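Local coordinates for protein hydrogenase (NiFe) small subunit HydA (Allochromatium vinosum, PDB 3MYR) that probably passes electrons through three iron-sulfur clusters, as the small subunit of a heterodimeric [NiFe] hydrogenase that splits or forms molecular hydrogen, at residues 68-73 / 98-103; 117-122 / 254-259; 148-153 / 231-236; 198-203 / 215-220. One frame throughout, in Å; residues are numbered along the deposited sequence.

In the fold
The four contacts run from the sheet of the N-terminal part, past the proximal and medial clusters, to the distal cluster. Interaction 1 comes first along the chain and joins strand 69-77 to helix 93-101. Interaction 2 follows, tying helix 118-121 to residues 254-259; interaction 3 is nested inside the loop it closes, and interaction 4 inside that of interaction 3. Interactions 2 and 3, centres about 22 Å apart, each link the N-terminal part to the C-terminal part, whereas 1 and 4 stay within one part each. The centres of interactions 1 and 4 lie about 42 Å apart. Interactions 2 and 3 bring segments far apart in sequence together beside the clusters, consistent with one electron path.

Interaction 1. Residues 68-73 / 98-103; sequences YLVIVD and METVEH
Y68 and V70, at the start of the segment 68-73, pack against residues 100-103, at the C-terminal part of helix 93-101, an example of a helix laid on a parallel strand in the open α/β sheet of the N-terminal part. The polar tie is a single hydrogen bond. With CG held between the backbone N and the carbonyl carbon (chi1 61°), the Y68 ring reaches T100, where its hydroxyl OH donates to the carbonyl O of T100 at 2.6 Å. The C=O...donor angle is 148°, and this acceptor lies at the ring edge, near the ring plane. The hydroxyl of T100 itself turns back to I96 of its own helix.

Apolar contacts complete the joint. V70 points at the helix and spreads its two methyls: CG2 meets CG2 of T100 at 4.0 Å, while CG1 faces CG1 of V101 at 4.3 Å. V101 also touches V107 of strand 106-110, which continues the sheet beside V70. Helix 50-63 adds M61 against Y68. H103 borders the tyrosine with backbone and CB: Y68 CE2 stands 3.5 Å from the carbonyl O of H103, and Y68 OH 3.7 Å from H103 CB.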
# COMPACT_ATOMS: atom_id res chain seq x y z
N TYR A 68 -4.77 -25.30 14.13
CA TYR A 68 -4.87 -23.96 13.53
C TYR A 68 -4.46 -23.94 12.03
O TYR A 68 -3.67 -24.75 11.58
CB TYR A 68 -4.14 -22.92 14.38
CG TYR A 68 -2.65 -23.23 14.53
CD1 TYR A 68 -1.73 -22.78 13.58
CD2 TYR A 68 -2.18 -23.99 15.60
CE1 TYR A 68 -0.34 -23.08 13.73
CE2 TYR A 68 -0.81 -24.28 15.78
CZ TYR A 68 0.09 -23.84 14.85
OH TYR A 68 1.41 -24.16 15.01
N LEU A 69 -4.98 -22.98 11.29
CA LEU A 69 -4.58 -22.77 9.93
C LEU A 69 -3.51 -21.66 9.86
O LEU A 69 -3.65 -20.63 10.54
CB LEU A 69 -5.83 -22.25 9.23
CG LEU A 69 -6.14 -22.47 7.78
CD1 LEU A 69 -6.65 -21.17 7.21
CD2 LEU A 69 -5.10 -23.16 6.85
N VAL A 70 -2.46 -21.84 9.06
CA VAL A 70 -1.50 -20.78 8.88
C VAL A 70 -1.74 -20.27 7.43
O VAL A 70 -1.86 -21.08 6.50
CB VAL A 70 -0.04 -21.29 9.07
CG1 VAL A 70 0.99 -20.20 8.78
CG2 VAL A 70 0.13 -21.76 10.50
N ILE A 71 -1.89 -18.96 7.26
CA ILE A 71 -1.83 -18.37 5.90
C ILE A 71 -0.52 -17.60 5.80
O ILE A 71 -0.11 -16.91 6.79
CB ILE A 71 -3.03 -17.46 5.69
CG1 ILE A 71 -4.32 -18.33 5.87
CG2 ILE A 71 -2.95 -16.83 4.29
CD1 ILE A 71 -5.62 -17.58 5.71
N VAL A 72 0.23 -17.81 4.70
CA VAL A 72 1.53 -17.10 4.56
C VAL A 72 1.42 -16.24 3.30
O VAL A 72 1.02 -16.73 2.23
CB VAL A 72 2.71 -18.04 4.29
CG1 VAL A 72 4.01 -17.24 4.10
CG2 VAL A 72 2.85 -19.06 5.37
N ASP A 73 1.84 -15.00 3.45
CA ASP A 73 1.88 -13.99 2.42
C ASP A 73 3.39 -13.68 2.23
O ASP A 73 4.07 -13.33 3.20
CB ASP A 73 1.19 -12.71 3.01
CG ASP A 73 0.88 -11.76 1.96
OD1 ASP A 73 1.25 -12.11 0.83
OD2 ASP A 73 0.34 -10.66 2.20
N MET A 98 9.07 -22.00 10.19
CA MET A 98 9.21 -23.40 10.54
C MET A 98 8.58 -23.62 11.89
O MET A 98 7.89 -24.61 12.09
CB MET A 98 10.70 -23.89 10.52
CG MET A 98 11.35 -23.81 9.07
SD MET A 98 10.26 -24.38 7.75
CE MET A 98 10.37 -26.17 8.09
N GLU A 99 8.75 -22.67 12.82
CA GLU A 99 8.19 -22.88 14.17
C GLU A 99 6.62 -22.75 14.14
O GLU A 99 5.95 -23.50 14.81
CB GLU A 99 8.86 -21.90 15.14
CG GLU A 99 7.95 -21.37 16.23
CD GLU A 99 8.51 -20.11 16.97
OE1 GLU A 99 9.54 -20.27 17.67
OE2 GLU A 99 7.93 -18.99 16.85
N THR A 100 6.04 -21.88 13.31
CA THR A 100 4.62 -21.69 13.33
C THR A 100 3.89 -22.81 12.56
O THR A 100 2.82 -23.27 12.98
CB THR A 100 4.28 -20.35 12.69
OG1 THR A 100 5.06 -19.35 13.35
CG2 THR A 100 2.84 -20.02 12.84
N VAL A 101 4.47 -23.32 11.47
CA VAL A 101 3.79 -24.38 10.72
C VAL A 101 3.93 -25.74 11.43
O VAL A 101 3.18 -26.64 11.14
CB VAL A 101 4.22 -24.52 9.23
CG1 VAL A 101 4.12 -23.17 8.50
CG2 VAL A 101 5.64 -25.08 9.12
N GLU A 102 4.87 -25.90 12.35
CA GLU A 102 5.14 -27.24 12.90
C GLU A 102 3.87 -27.96 13.41
O GLU A 102 3.63 -29.09 13.08
CB GLU A 102 6.17 -27.22 14.04
CG GLU A 102 6.56 -28.69 14.38
CD GLU A 102 7.63 -28.78 15.44
OE1 GLU A 102 8.18 -29.89 15.58
OE2 GLU A 102 7.90 -27.76 16.13
N HIS A 103 2.98 -27.24 14.08
CA HIS A 103 1.75 -27.86 14.58
C HIS A 103 0.48 -27.36 13.93
O HIS A 103 -0.59 -27.52 14.53
CB HIS A 103 1.70 -27.64 16.10
CG HIS A 103 2.84 -28.33 16.82
ND1 HIS A 103 3.03 -29.70 16.77
CD2 HIS A 103 3.91 -27.82 17.49
CE1 HIS A 103 4.14 -30.02 17.42
NE2 HIS A 103 4.67 -28.89 17.90

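Interaction 2. Residues 117-122 / 254-259; sequences GGLPQA and QFWDAG
L119 lies over one face of the W256 indole, and the conformations of both side chains explain the fit. W256 sets CG anti to its carbonyl carbon (chi1 -61°), which carries the indole across to the start of helix 118-121. L119 extends CG away from its own nitrogen (chi1 -162°), so that methyl CD2 stands above the five-membered ring, 4.2 Å from its centroid and 13° off the normal, in a CH-pi contact. The leucine CB follows the same ring system, 3.9 Å from W256 CE2. The opposite face of the indole is covered by F255, whose CZ sits near the rim, and the tryptophan is thereby sandwiched.

The backbone comes close at the indole nitrogen: W256 NE1 and L119 N are 3.3 Å apart, but both are donors and no bond joins them. Further along, A122 CB abuts W256 CB at 3.7 Å. D257 directs its carboxylate to the same turn, with OD2 taking the N-H of R123; its OD1 forms a salt bridge to R48 of the large subunit. That subunit also sends F56 against the W256 ring.

One water joins the two backbones, accepting from G118 N at 3.0 Å and from Q254 N at 2.7 Å. The chemistry is thus mostly apolar between the segments, with no clear direct hydrogen bond; water links the backbones, while the charged partner of D257 belongs to the large subunit. The joint beside the proximal cluster ligands C113 and C147 is therefore also part of the subunit interface.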
# COMPACT_ATOMS: atom_id res chain seq x y z
N GLY A 117 7.62 -18.25 -5.07
CA GLY A 117 8.86 -17.46 -5.05
C GLY A 117 8.55 -16.03 -5.51
O GLY A 117 8.94 -15.05 -4.84
N GLY A 118 7.73 -15.89 -6.56
CA GLY A 118 7.24 -14.54 -6.90
C GLY A 118 8.38 -13.49 -7.14
O GLY A 118 9.45 -13.78 -7.64
N LEU A 119 8.10 -12.25 -6.79
CA LEU A 119 8.94 -11.16 -7.19
C LEU A 119 10.30 -11.20 -6.51
O LEU A 119 11.28 -11.02 -7.18
CB LEU A 119 8.24 -9.86 -6.89
CG LEU A 119 8.65 -8.57 -7.51
CD1 LEU A 119 8.30 -7.29 -6.77
CD2 LEU A 119 9.64 -8.57 -8.65
N PRO A 120 10.35 -11.35 -5.18
CA PRO A 120 11.69 -11.41 -4.53
C PRO A 120 12.60 -12.51 -5.12
O PRO A 120 13.84 -12.40 -5.14
CB PRO A 120 11.37 -11.75 -3.05
CG PRO A 120 9.91 -11.19 -2.84
CD PRO A 120 9.24 -11.60 -4.24
N GLN A 121 11.98 -13.52 -5.70
CA GLN A 121 12.73 -14.62 -6.29
C GLN A 121 13.08 -14.42 -7.77
O GLN A 121 13.91 -15.17 -8.32
CB GLN A 121 11.98 -15.94 -6.10
CG GLN A 121 12.87 -17.13 -6.37
CD GLN A 121 12.27 -18.12 -7.32
OE1 GLN A 121 12.19 -19.28 -6.93
NE2 GLN A 121 11.65 -17.67 -8.43
N ALA A 122 12.53 -13.38 -8.42
CA ALA A 122 12.85 -13.14 -9.81
C ALA A 122 14.37 -12.82 -9.93
O ALA A 122 14.99 -12.23 -9.00
CB ALA A 122 11.99 -11.94 -10.32
N GLN A 254 7.53 -18.27 -11.61
CA GLN A 254 8.48 -17.53 -12.45
C GLN A 254 7.90 -16.67 -13.56
O GLN A 254 8.53 -16.49 -14.60
CB GLN A 254 9.57 -18.49 -13.03
CG GLN A 254 10.59 -19.00 -11.92
CD GLN A 254 9.97 -20.17 -11.13
OE1 GLN A 254 9.47 -21.13 -11.74
NE2 GLN A 254 9.90 -20.05 -9.82
N PHE A 255 6.71 -16.09 -13.39
CA PHE A 255 6.14 -15.36 -14.50
C PHE A 255 6.93 -14.09 -14.78
O PHE A 255 6.89 -13.59 -15.88
CB PHE A 255 4.64 -15.04 -14.27
CG PHE A 255 4.40 -13.91 -13.29
CD1 PHE A 255 4.16 -12.60 -13.77
CD2 PHE A 255 4.28 -14.17 -11.92
CE1 PHE A 255 3.89 -11.56 -12.88
CE2 PHE A 255 3.96 -13.14 -10.99
CZ PHE A 255 3.74 -11.84 -11.47
N TRP A 256 7.63 -13.57 -13.77
CA TRP A 256 8.45 -12.36 -13.96
C TRP A 256 9.58 -12.60 -14.93
O TRP A 256 10.09 -11.64 -15.50
CB TRP A 256 9.10 -11.89 -12.65
CG TRP A 256 8.05 -11.54 -11.59
CD1 TRP A 256 7.76 -12.26 -10.47
CD2 TRP A 256 7.26 -10.36 -11.53
NE1 TRP A 256 6.74 -11.64 -9.75
CE2 TRP A 256 6.45 -10.44 -10.36
CE3 TRP A 256 7.14 -9.23 -12.38
CZ2 TRP A 256 5.54 -9.43 -9.98
CZ3 TRP A 256 6.23 -8.22 -12.04
CH2 TRP A 256 5.38 -8.35 -10.86
N ASP A 257 10.02 -13.85 -15.06
CA ASP A 257 11.16 -14.13 -15.89
C ASP A 257 10.76 -14.82 -17.18
O ASP A 257 11.56 -15.57 -17.71
CB ASP A 257 12.21 -14.96 -15.10
CG ASP A 257 12.89 -14.10 -13.97
OD1 ASP A 257 13.28 -12.96 -14.31
OD2 ASP A 257 12.98 -14.52 -12.76
N ALA A 258 9.55 -14.59 -17.67
CA ALA A 258 9.15 -15.27 -18.90
C ALA A 258 9.47 -14.47 -20.18
O ALA A 258 8.78 -14.66 -21.14
CB ALA A 258 7.61 -15.62 -18.86
N GLY A 259 10.49 -13.65 -20.25
CA GLY A 259 10.73 -12.85 -21.47
C GLY A 259 9.96 -11.53 -21.29
O GLY A 259 9.38 -11.31 -20.28
O HOH W 1 7.74 -17.58 -9.00

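Interaction 3. Residues 148-153 / 231-236; sequences PPIPMV and MKWNDG. With SF4 (iron/sulfur cluster), chain I; F3S (Fe3-s4 cluster), chain K.
I150 lies against the W233 indole, and packing of this kind, without any hydrogen bond between the segments, carries the contact. In the CH-pi part, I150 CG1 sits over the face, 3.7 Å from the centroid of the five-membered ring and 26° off its normal. The isoleucine torsion sorts its branches: with CG1 anti to the carbonyl carbon (chi1 -61°), that branch meets the ring while CG2 is directed to the sulfur of M231. P151 CD adds to the indole packing, 3.5 Å from W233 CZ3, and the two side chains meet at about a right angle.

Sulfur and methyl contacts form a second group. The M231 chain runs out with CG anti to its nitrogen and then bends at chi3. Its SD touches I150 CG2 at 3.8 Å and V153 CG2 at 3.9 Å. At the exposed side, M152 CE approaches D235 OD1.

Backbone carbonyls also approach the indole. The carbonyl O of P148 lies near the ring plane at the edge, 3.1 Å from W233 CH2, while P149 O is hydrogen-bonded to S20 OG of helix 16-23.

Each segment also reaches a cluster. P148, which follows a cis peptide bond, has its N 3.6 Å from S3 of the [4Fe-4S] cluster that C147 helps bind, and W233 NE1 is 3.6 Å from S4 of the [3Fe-4S] cluster. N234 ND2 is hydrogen-bonded to the carbonyl O of N212 of the large subunit. The arrangement is that of the protein wall between the proximal and medial clusters of a [NiFe] hydrogenase small subunit.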
# COMPACT_ATOMS: atom_id res chain seq x y z
N PRO A 148 -2.22 -9.77 -6.87
CA PRO A 148 -2.55 -10.81 -5.86
C PRO A 148 -3.64 -11.72 -6.48
O PRO A 148 -4.10 -11.46 -7.60
CB PRO A 148 -3.12 -10.00 -4.69
CG PRO A 148 -3.81 -8.77 -5.40
CD PRO A 148 -3.04 -8.54 -6.71
N PRO A 149 -3.98 -12.82 -5.81
CA PRO A 149 -5.10 -13.66 -6.21
C PRO A 149 -6.37 -12.80 -6.15
O PRO A 149 -6.47 -11.83 -5.39
CB PRO A 149 -5.18 -14.74 -5.04
CG PRO A 149 -3.73 -14.70 -4.40
CD PRO A 149 -3.43 -13.21 -4.49
N ILE A 150 -7.37 -13.24 -6.87
CA ILE A 150 -8.73 -12.65 -6.80
C ILE A 150 -9.33 -12.67 -5.40
O ILE A 150 -9.32 -13.69 -4.74
CB ILE A 150 -9.64 -13.38 -7.77
CG1 ILE A 150 -9.06 -13.21 -9.22
CG2 ILE A 150 -11.06 -12.74 -7.77
CD1 ILE A 150 -9.76 -14.27 -10.26
N PRO A 151 -9.99 -11.57 -5.00
CA PRO A 151 -10.40 -11.54 -3.57
C PRO A 151 -11.30 -12.70 -3.24
O PRO A 151 -11.10 -13.32 -2.17
CB PRO A 151 -11.22 -10.24 -3.49
CG PRO A 151 -10.45 -9.29 -4.46
CD PRO A 151 -9.97 -10.24 -5.62
N MET A 152 -12.30 -12.97 -4.11
CA MET A 152 -13.24 -14.05 -3.79
C MET A 152 -12.71 -15.43 -4.08
O MET A 152 -13.29 -16.41 -3.62
CB MET A 152 -14.60 -13.80 -4.42
CG MET A 152 -15.31 -12.82 -3.43
SD MET A 152 -17.03 -12.84 -3.63
CE MET A 152 -17.24 -12.04 -5.24
N VAL A 153 -11.50 -15.53 -4.66
CA VAL A 153 -10.77 -16.82 -4.65
C VAL A 153 -10.18 -17.06 -3.29
O VAL A 153 -10.24 -18.17 -2.76
CB VAL A 153 -9.71 -16.88 -5.76
CG1 VAL A 153 -8.76 -18.07 -5.54
CG2 VAL A 153 -10.40 -16.93 -7.12
N MET A 231 -14.72 -15.62 -13.25
CA MET A 231 -15.20 -14.97 -12.04
C MET A 231 -15.00 -13.46 -12.18
O MET A 231 -15.81 -12.67 -11.70
CB MET A 231 -14.38 -15.49 -10.82
CG MET A 231 -14.83 -14.83 -9.53
SD MET A 231 -13.79 -15.38 -8.16
CE MET A 231 -14.12 -17.22 -8.19
N LYS A 232 -13.90 -13.04 -12.83
CA LYS A 232 -13.54 -11.59 -12.90
C LYS A 232 -13.19 -11.03 -11.54
O LYS A 232 -13.23 -11.78 -10.56
CB LYS A 232 -14.65 -10.75 -13.53
CG LYS A 232 -15.03 -11.24 -14.94
CD LYS A 232 -15.81 -10.12 -15.62
CE LYS A 232 -16.33 -10.64 -17.00
NZ LYS A 232 -17.18 -9.58 -17.70
N TRP A 233 -12.81 -9.72 -11.48
CA TRP A 233 -12.28 -9.11 -10.30
C TRP A 233 -13.22 -8.15 -9.63
O TRP A 233 -13.95 -7.44 -10.31
CB TRP A 233 -11.06 -8.28 -10.69
CG TRP A 233 -9.85 -9.13 -10.72
CD1 TRP A 233 -9.42 -10.02 -11.75
CD2 TRP A 233 -8.90 -9.19 -9.68
NE1 TRP A 233 -8.20 -10.61 -11.34
CE2 TRP A 233 -7.84 -10.05 -10.12
CE3 TRP A 233 -8.74 -8.44 -8.47
CZ2 TRP A 233 -6.73 -10.33 -9.28
CZ3 TRP A 233 -7.58 -8.71 -7.64
CH2 TRP A 233 -6.59 -9.63 -8.08
N ASN A 234 -13.15 -8.05 -8.31
CA ASN A 234 -13.86 -6.98 -7.56
C ASN A 234 -15.35 -7.06 -7.70
O ASN A 234 -16.03 -6.11 -8.15
CB ASN A 234 -13.32 -5.58 -7.97
CG ASN A 234 -11.78 -5.46 -7.72
OD1 ASN A 234 -10.96 -5.50 -8.65
ND2 ASN A 234 -11.39 -5.33 -6.43
N ASP A 235 -15.86 -8.21 -7.29
CA ASP A 235 -17.26 -8.51 -7.39
C ASP A 235 -17.76 -8.50 -8.84
O ASP A 235 -18.77 -7.87 -9.12
CB ASP A 235 -18.07 -7.55 -6.51
CG ASP A 235 -19.42 -8.15 -6.11
OD1 ASP A 235 -19.59 -9.36 -6.37
OD2 ASP A 235 -20.30 -7.42 -5.65
N GLY A 236 -16.99 -9.10 -9.77
CA GLY A 236 -17.48 -9.30 -11.14
C GLY A 236 -17.43 -7.99 -11.98
O GLY A 236 -18.10 -7.91 -12.98
FE1 SF4 I . 2.00 -10.03 -5.66
FE2 SF4 I . 0.89 -10.90 -3.25
FE3 SF4 I . 3.63 -11.28 -3.81
FE4 SF4 I . 2.27 -8.66 -3.34
S1 SF4 I . 2.72 -10.48 -1.79
S2 SF4 I . 3.93 -9.25 -4.73
S3 SF4 I . 0.37 -9.03 -4.55
S4 SF4 I . 1.90 -12.17 -4.95
FE1 F3S K . -3.54 -12.55 -15.94
FE3 F3S K . -3.04 -12.09 -13.34
FE4 F3S K . -5.48 -12.62 -14.06
S1 F3S K . -2.12 -10.99 -15.08
S2 F3S K . -5.67 -11.91 -16.11
S3 F3S K . -3.75 -14.04 -14.24
S4 F3S K . -4.90 -11.18 -12.55

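Interaction 4. Residues 198-203 / 215-220; sequences LFAESF and YRLGCK. With SF4 (iron/sulfur cluster), chain J.
R216 bends at chi2 and chi3, folding its chain over the F199 ring, which is itself turned to the segment 215-220 by CG set anti to its carbonyl carbon (chi1 -65°). The arginine CD is held over one ring face, 3.9 Å from the F199 centroid and not far off the normal, a CH-pi contact. Beyond it the guanidinium stays nearly parallel to the ring, the planes 22° apart, with NH1 at 3.4 Å from F199 CD2.

This fold of the chain delivers NH2 to E201. The salt bridge from R216 NH2 to E201 OE1 is 3.2 Å long and nearly straight, at 169°. The oxygen lies close to the guanidinium plane, yet the nitrogen approaches from above the carboxylate plane, so the two flat groups do not pair side-on. It is a single charged bond on the exposed side of the contact.

L217 fills the more buried half. Its CD1 sits over one face of F203 and also touches A200 CB at 4.0 Å, while the F203 ring meets F463 and W468 of the large subunit edge-to-face. Between the backbones, one water donates to A200 O and accepts from R216 N at 2.8 Å.

The segment 215-220 meets the cluster at both Y215 and C219. C219 SG binds the iron FE3 at 2.3 Å, and Y215 CB lies against cluster sulfur S1. Together with H185, C188 and C213, C219 completes the His-Cys3 ligand set typical of the distal [4Fe-4S] cluster in [NiFe] hydrogenases.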
# COMPACT_ATOMS: atom_id res chain seq x y z
N LEU A 198 -8.01 -12.12 -35.52
CA LEU A 198 -8.27 -10.71 -35.23
C LEU A 198 -7.51 -10.24 -34.00
O LEU A 198 -7.74 -10.73 -32.88
CB LEU A 198 -9.79 -10.44 -35.11
CG LEU A 198 -10.62 -10.86 -36.32
CD1 LEU A 198 -12.12 -10.86 -36.01
CD2 LEU A 198 -10.38 -9.86 -37.36
N PHE A 199 -6.58 -9.32 -34.20
CA PHE A 199 -5.65 -8.95 -33.10
C PHE A 199 -5.55 -7.42 -32.96
O PHE A 199 -5.48 -6.72 -33.97
CB PHE A 199 -4.25 -9.47 -33.45
CG PHE A 199 -4.15 -10.95 -33.51
CD1 PHE A 199 -4.22 -11.72 -32.32
CD2 PHE A 199 -3.98 -11.60 -34.74
CE1 PHE A 199 -4.13 -13.12 -32.39
CE2 PHE A 199 -3.85 -13.00 -34.78
CZ PHE A 199 -3.94 -13.73 -33.60
N ALA A 200 -5.50 -6.90 -31.75
CA ALA A 200 -5.12 -5.51 -31.51
C ALA A 200 -3.60 -5.32 -31.83
O ALA A 200 -2.80 -6.19 -31.56
CB ALA A 200 -5.45 -5.11 -29.98
N GLU A 201 -3.21 -4.19 -32.42
CA GLU A 201 -1.80 -3.94 -32.65
C GLU A 201 -1.30 -2.79 -31.83
O GLU A 201 -0.15 -2.52 -31.85
CB GLU A 201 -1.54 -3.72 -34.16
CG GLU A 201 -2.11 -4.94 -34.87
CD GLU A 201 -1.40 -5.27 -36.16
OE1 GLU A 201 -0.45 -6.11 -36.08
OE2 GLU A 201 -1.78 -4.67 -37.22
N SER A 202 -2.19 -2.15 -31.07
CA SER A 202 -1.77 -1.19 -30.04
C SER A 202 -2.91 -1.19 -29.04
O SER A 202 -3.90 -1.90 -29.27
CB SER A 202 -1.57 0.21 -30.64
OG SER A 202 -2.83 0.79 -30.86
N PHE A 203 -2.80 -0.40 -27.98
CA PHE A 203 -3.80 -0.31 -26.94
C PHE A 203 -5.06 0.46 -27.28
O PHE A 203 -6.10 0.37 -26.55
CB PHE A 203 -3.17 0.15 -25.61
CG PHE A 203 -2.07 -0.75 -25.19
CD1 PHE A 203 -2.35 -1.94 -24.52
CD2 PHE A 203 -0.75 -0.48 -25.56
CE1 PHE A 203 -1.33 -2.84 -24.21
CE2 PHE A 203 0.25 -1.35 -25.23
CZ PHE A 203 -0.05 -2.55 -24.58
N TYR A 215 -2.95 -11.05 -28.00
CA TYR A 215 -1.84 -11.97 -28.13
C TYR A 215 -0.56 -11.26 -28.67
O TYR A 215 0.55 -11.44 -28.12
CB TYR A 215 -2.20 -13.12 -29.08
CG TYR A 215 -1.02 -14.05 -29.31
CD1 TYR A 215 -0.18 -13.92 -30.41
CD2 TYR A 215 -0.72 -15.01 -28.39
CE1 TYR A 215 0.91 -14.78 -30.59
CE2 TYR A 215 0.38 -15.83 -28.55
CZ TYR A 215 1.17 -15.69 -29.64
OH TYR A 215 2.24 -16.55 -29.75
N ARG A 216 -0.74 -10.40 -29.69
CA ARG A 216 0.37 -9.70 -30.28
C ARG A 216 1.02 -8.65 -29.40
O ARG A 216 2.18 -8.29 -29.61
CB ARG A 216 -0.04 -9.19 -31.70
CG ARG A 216 0.32 -10.34 -32.58
CD ARG A 216 -0.48 -10.85 -33.67
NE ARG A 216 -0.55 -9.92 -34.72
CZ ARG A 216 -0.92 -10.17 -35.99
NH1 ARG A 216 -1.02 -11.41 -36.49
NH2 ARG A 216 -1.10 -9.12 -36.81
N LEU A 217 0.29 -8.19 -28.39
CA LEU A 217 0.84 -7.33 -27.38
C LEU A 217 1.40 -8.09 -26.18
O LEU A 217 1.68 -7.47 -25.19
CB LEU A 217 -0.29 -6.37 -26.88
CG LEU A 217 -0.79 -5.48 -28.05
CD1 LEU A 217 -2.11 -4.68 -27.74
CD2 LEU A 217 0.34 -4.55 -28.57
N GLY A 218 1.57 -9.40 -26.23
CA GLY A 218 2.34 -10.03 -25.19
C GLY A 218 1.48 -10.90 -24.26
O GLY A 218 2.01 -11.49 -23.35
N CYS A 219 0.16 -11.01 -24.53
CA CYS A 219 -0.74 -11.67 -23.55
C CYS A 219 -0.22 -13.11 -23.26
O CYS A 219 0.04 -13.86 -24.20
CB CYS A 219 -2.16 -11.76 -24.14
SG CYS A 219 -3.37 -12.45 -22.95
N LYS A 220 -0.16 -13.49 -21.99
CA LYS A 220 0.30 -14.81 -21.59
C LYS A 220 -0.89 -15.65 -21.14
O LYS A 220 -0.71 -16.71 -20.56
CB LYS A 220 1.36 -14.67 -20.44
CG LYS A 220 2.64 -13.90 -20.85
CD LYS A 220 3.19 -14.37 -22.22
CE LYS A 220 4.51 -13.66 -22.58
NZ LYS A 220 4.54 -12.15 -22.54
FE1 SF4 J . -7.69 -13.72 -24.52
FE2 SF4 J . -6.10 -13.39 -26.78
FE3 SF4 J . -5.00 -13.32 -24.27
FE4 SF4 J . -5.93 -15.67 -25.32
S1 SF4 J . -4.20 -14.41 -26.06
S2 SF4 J . -6.21 -14.95 -23.20
S3 SF4 J . -7.79 -14.91 -26.46
S4 SF4 J . -6.53 -11.84 -25.15
O HOH W 2 -2.82 -8.57 -30.25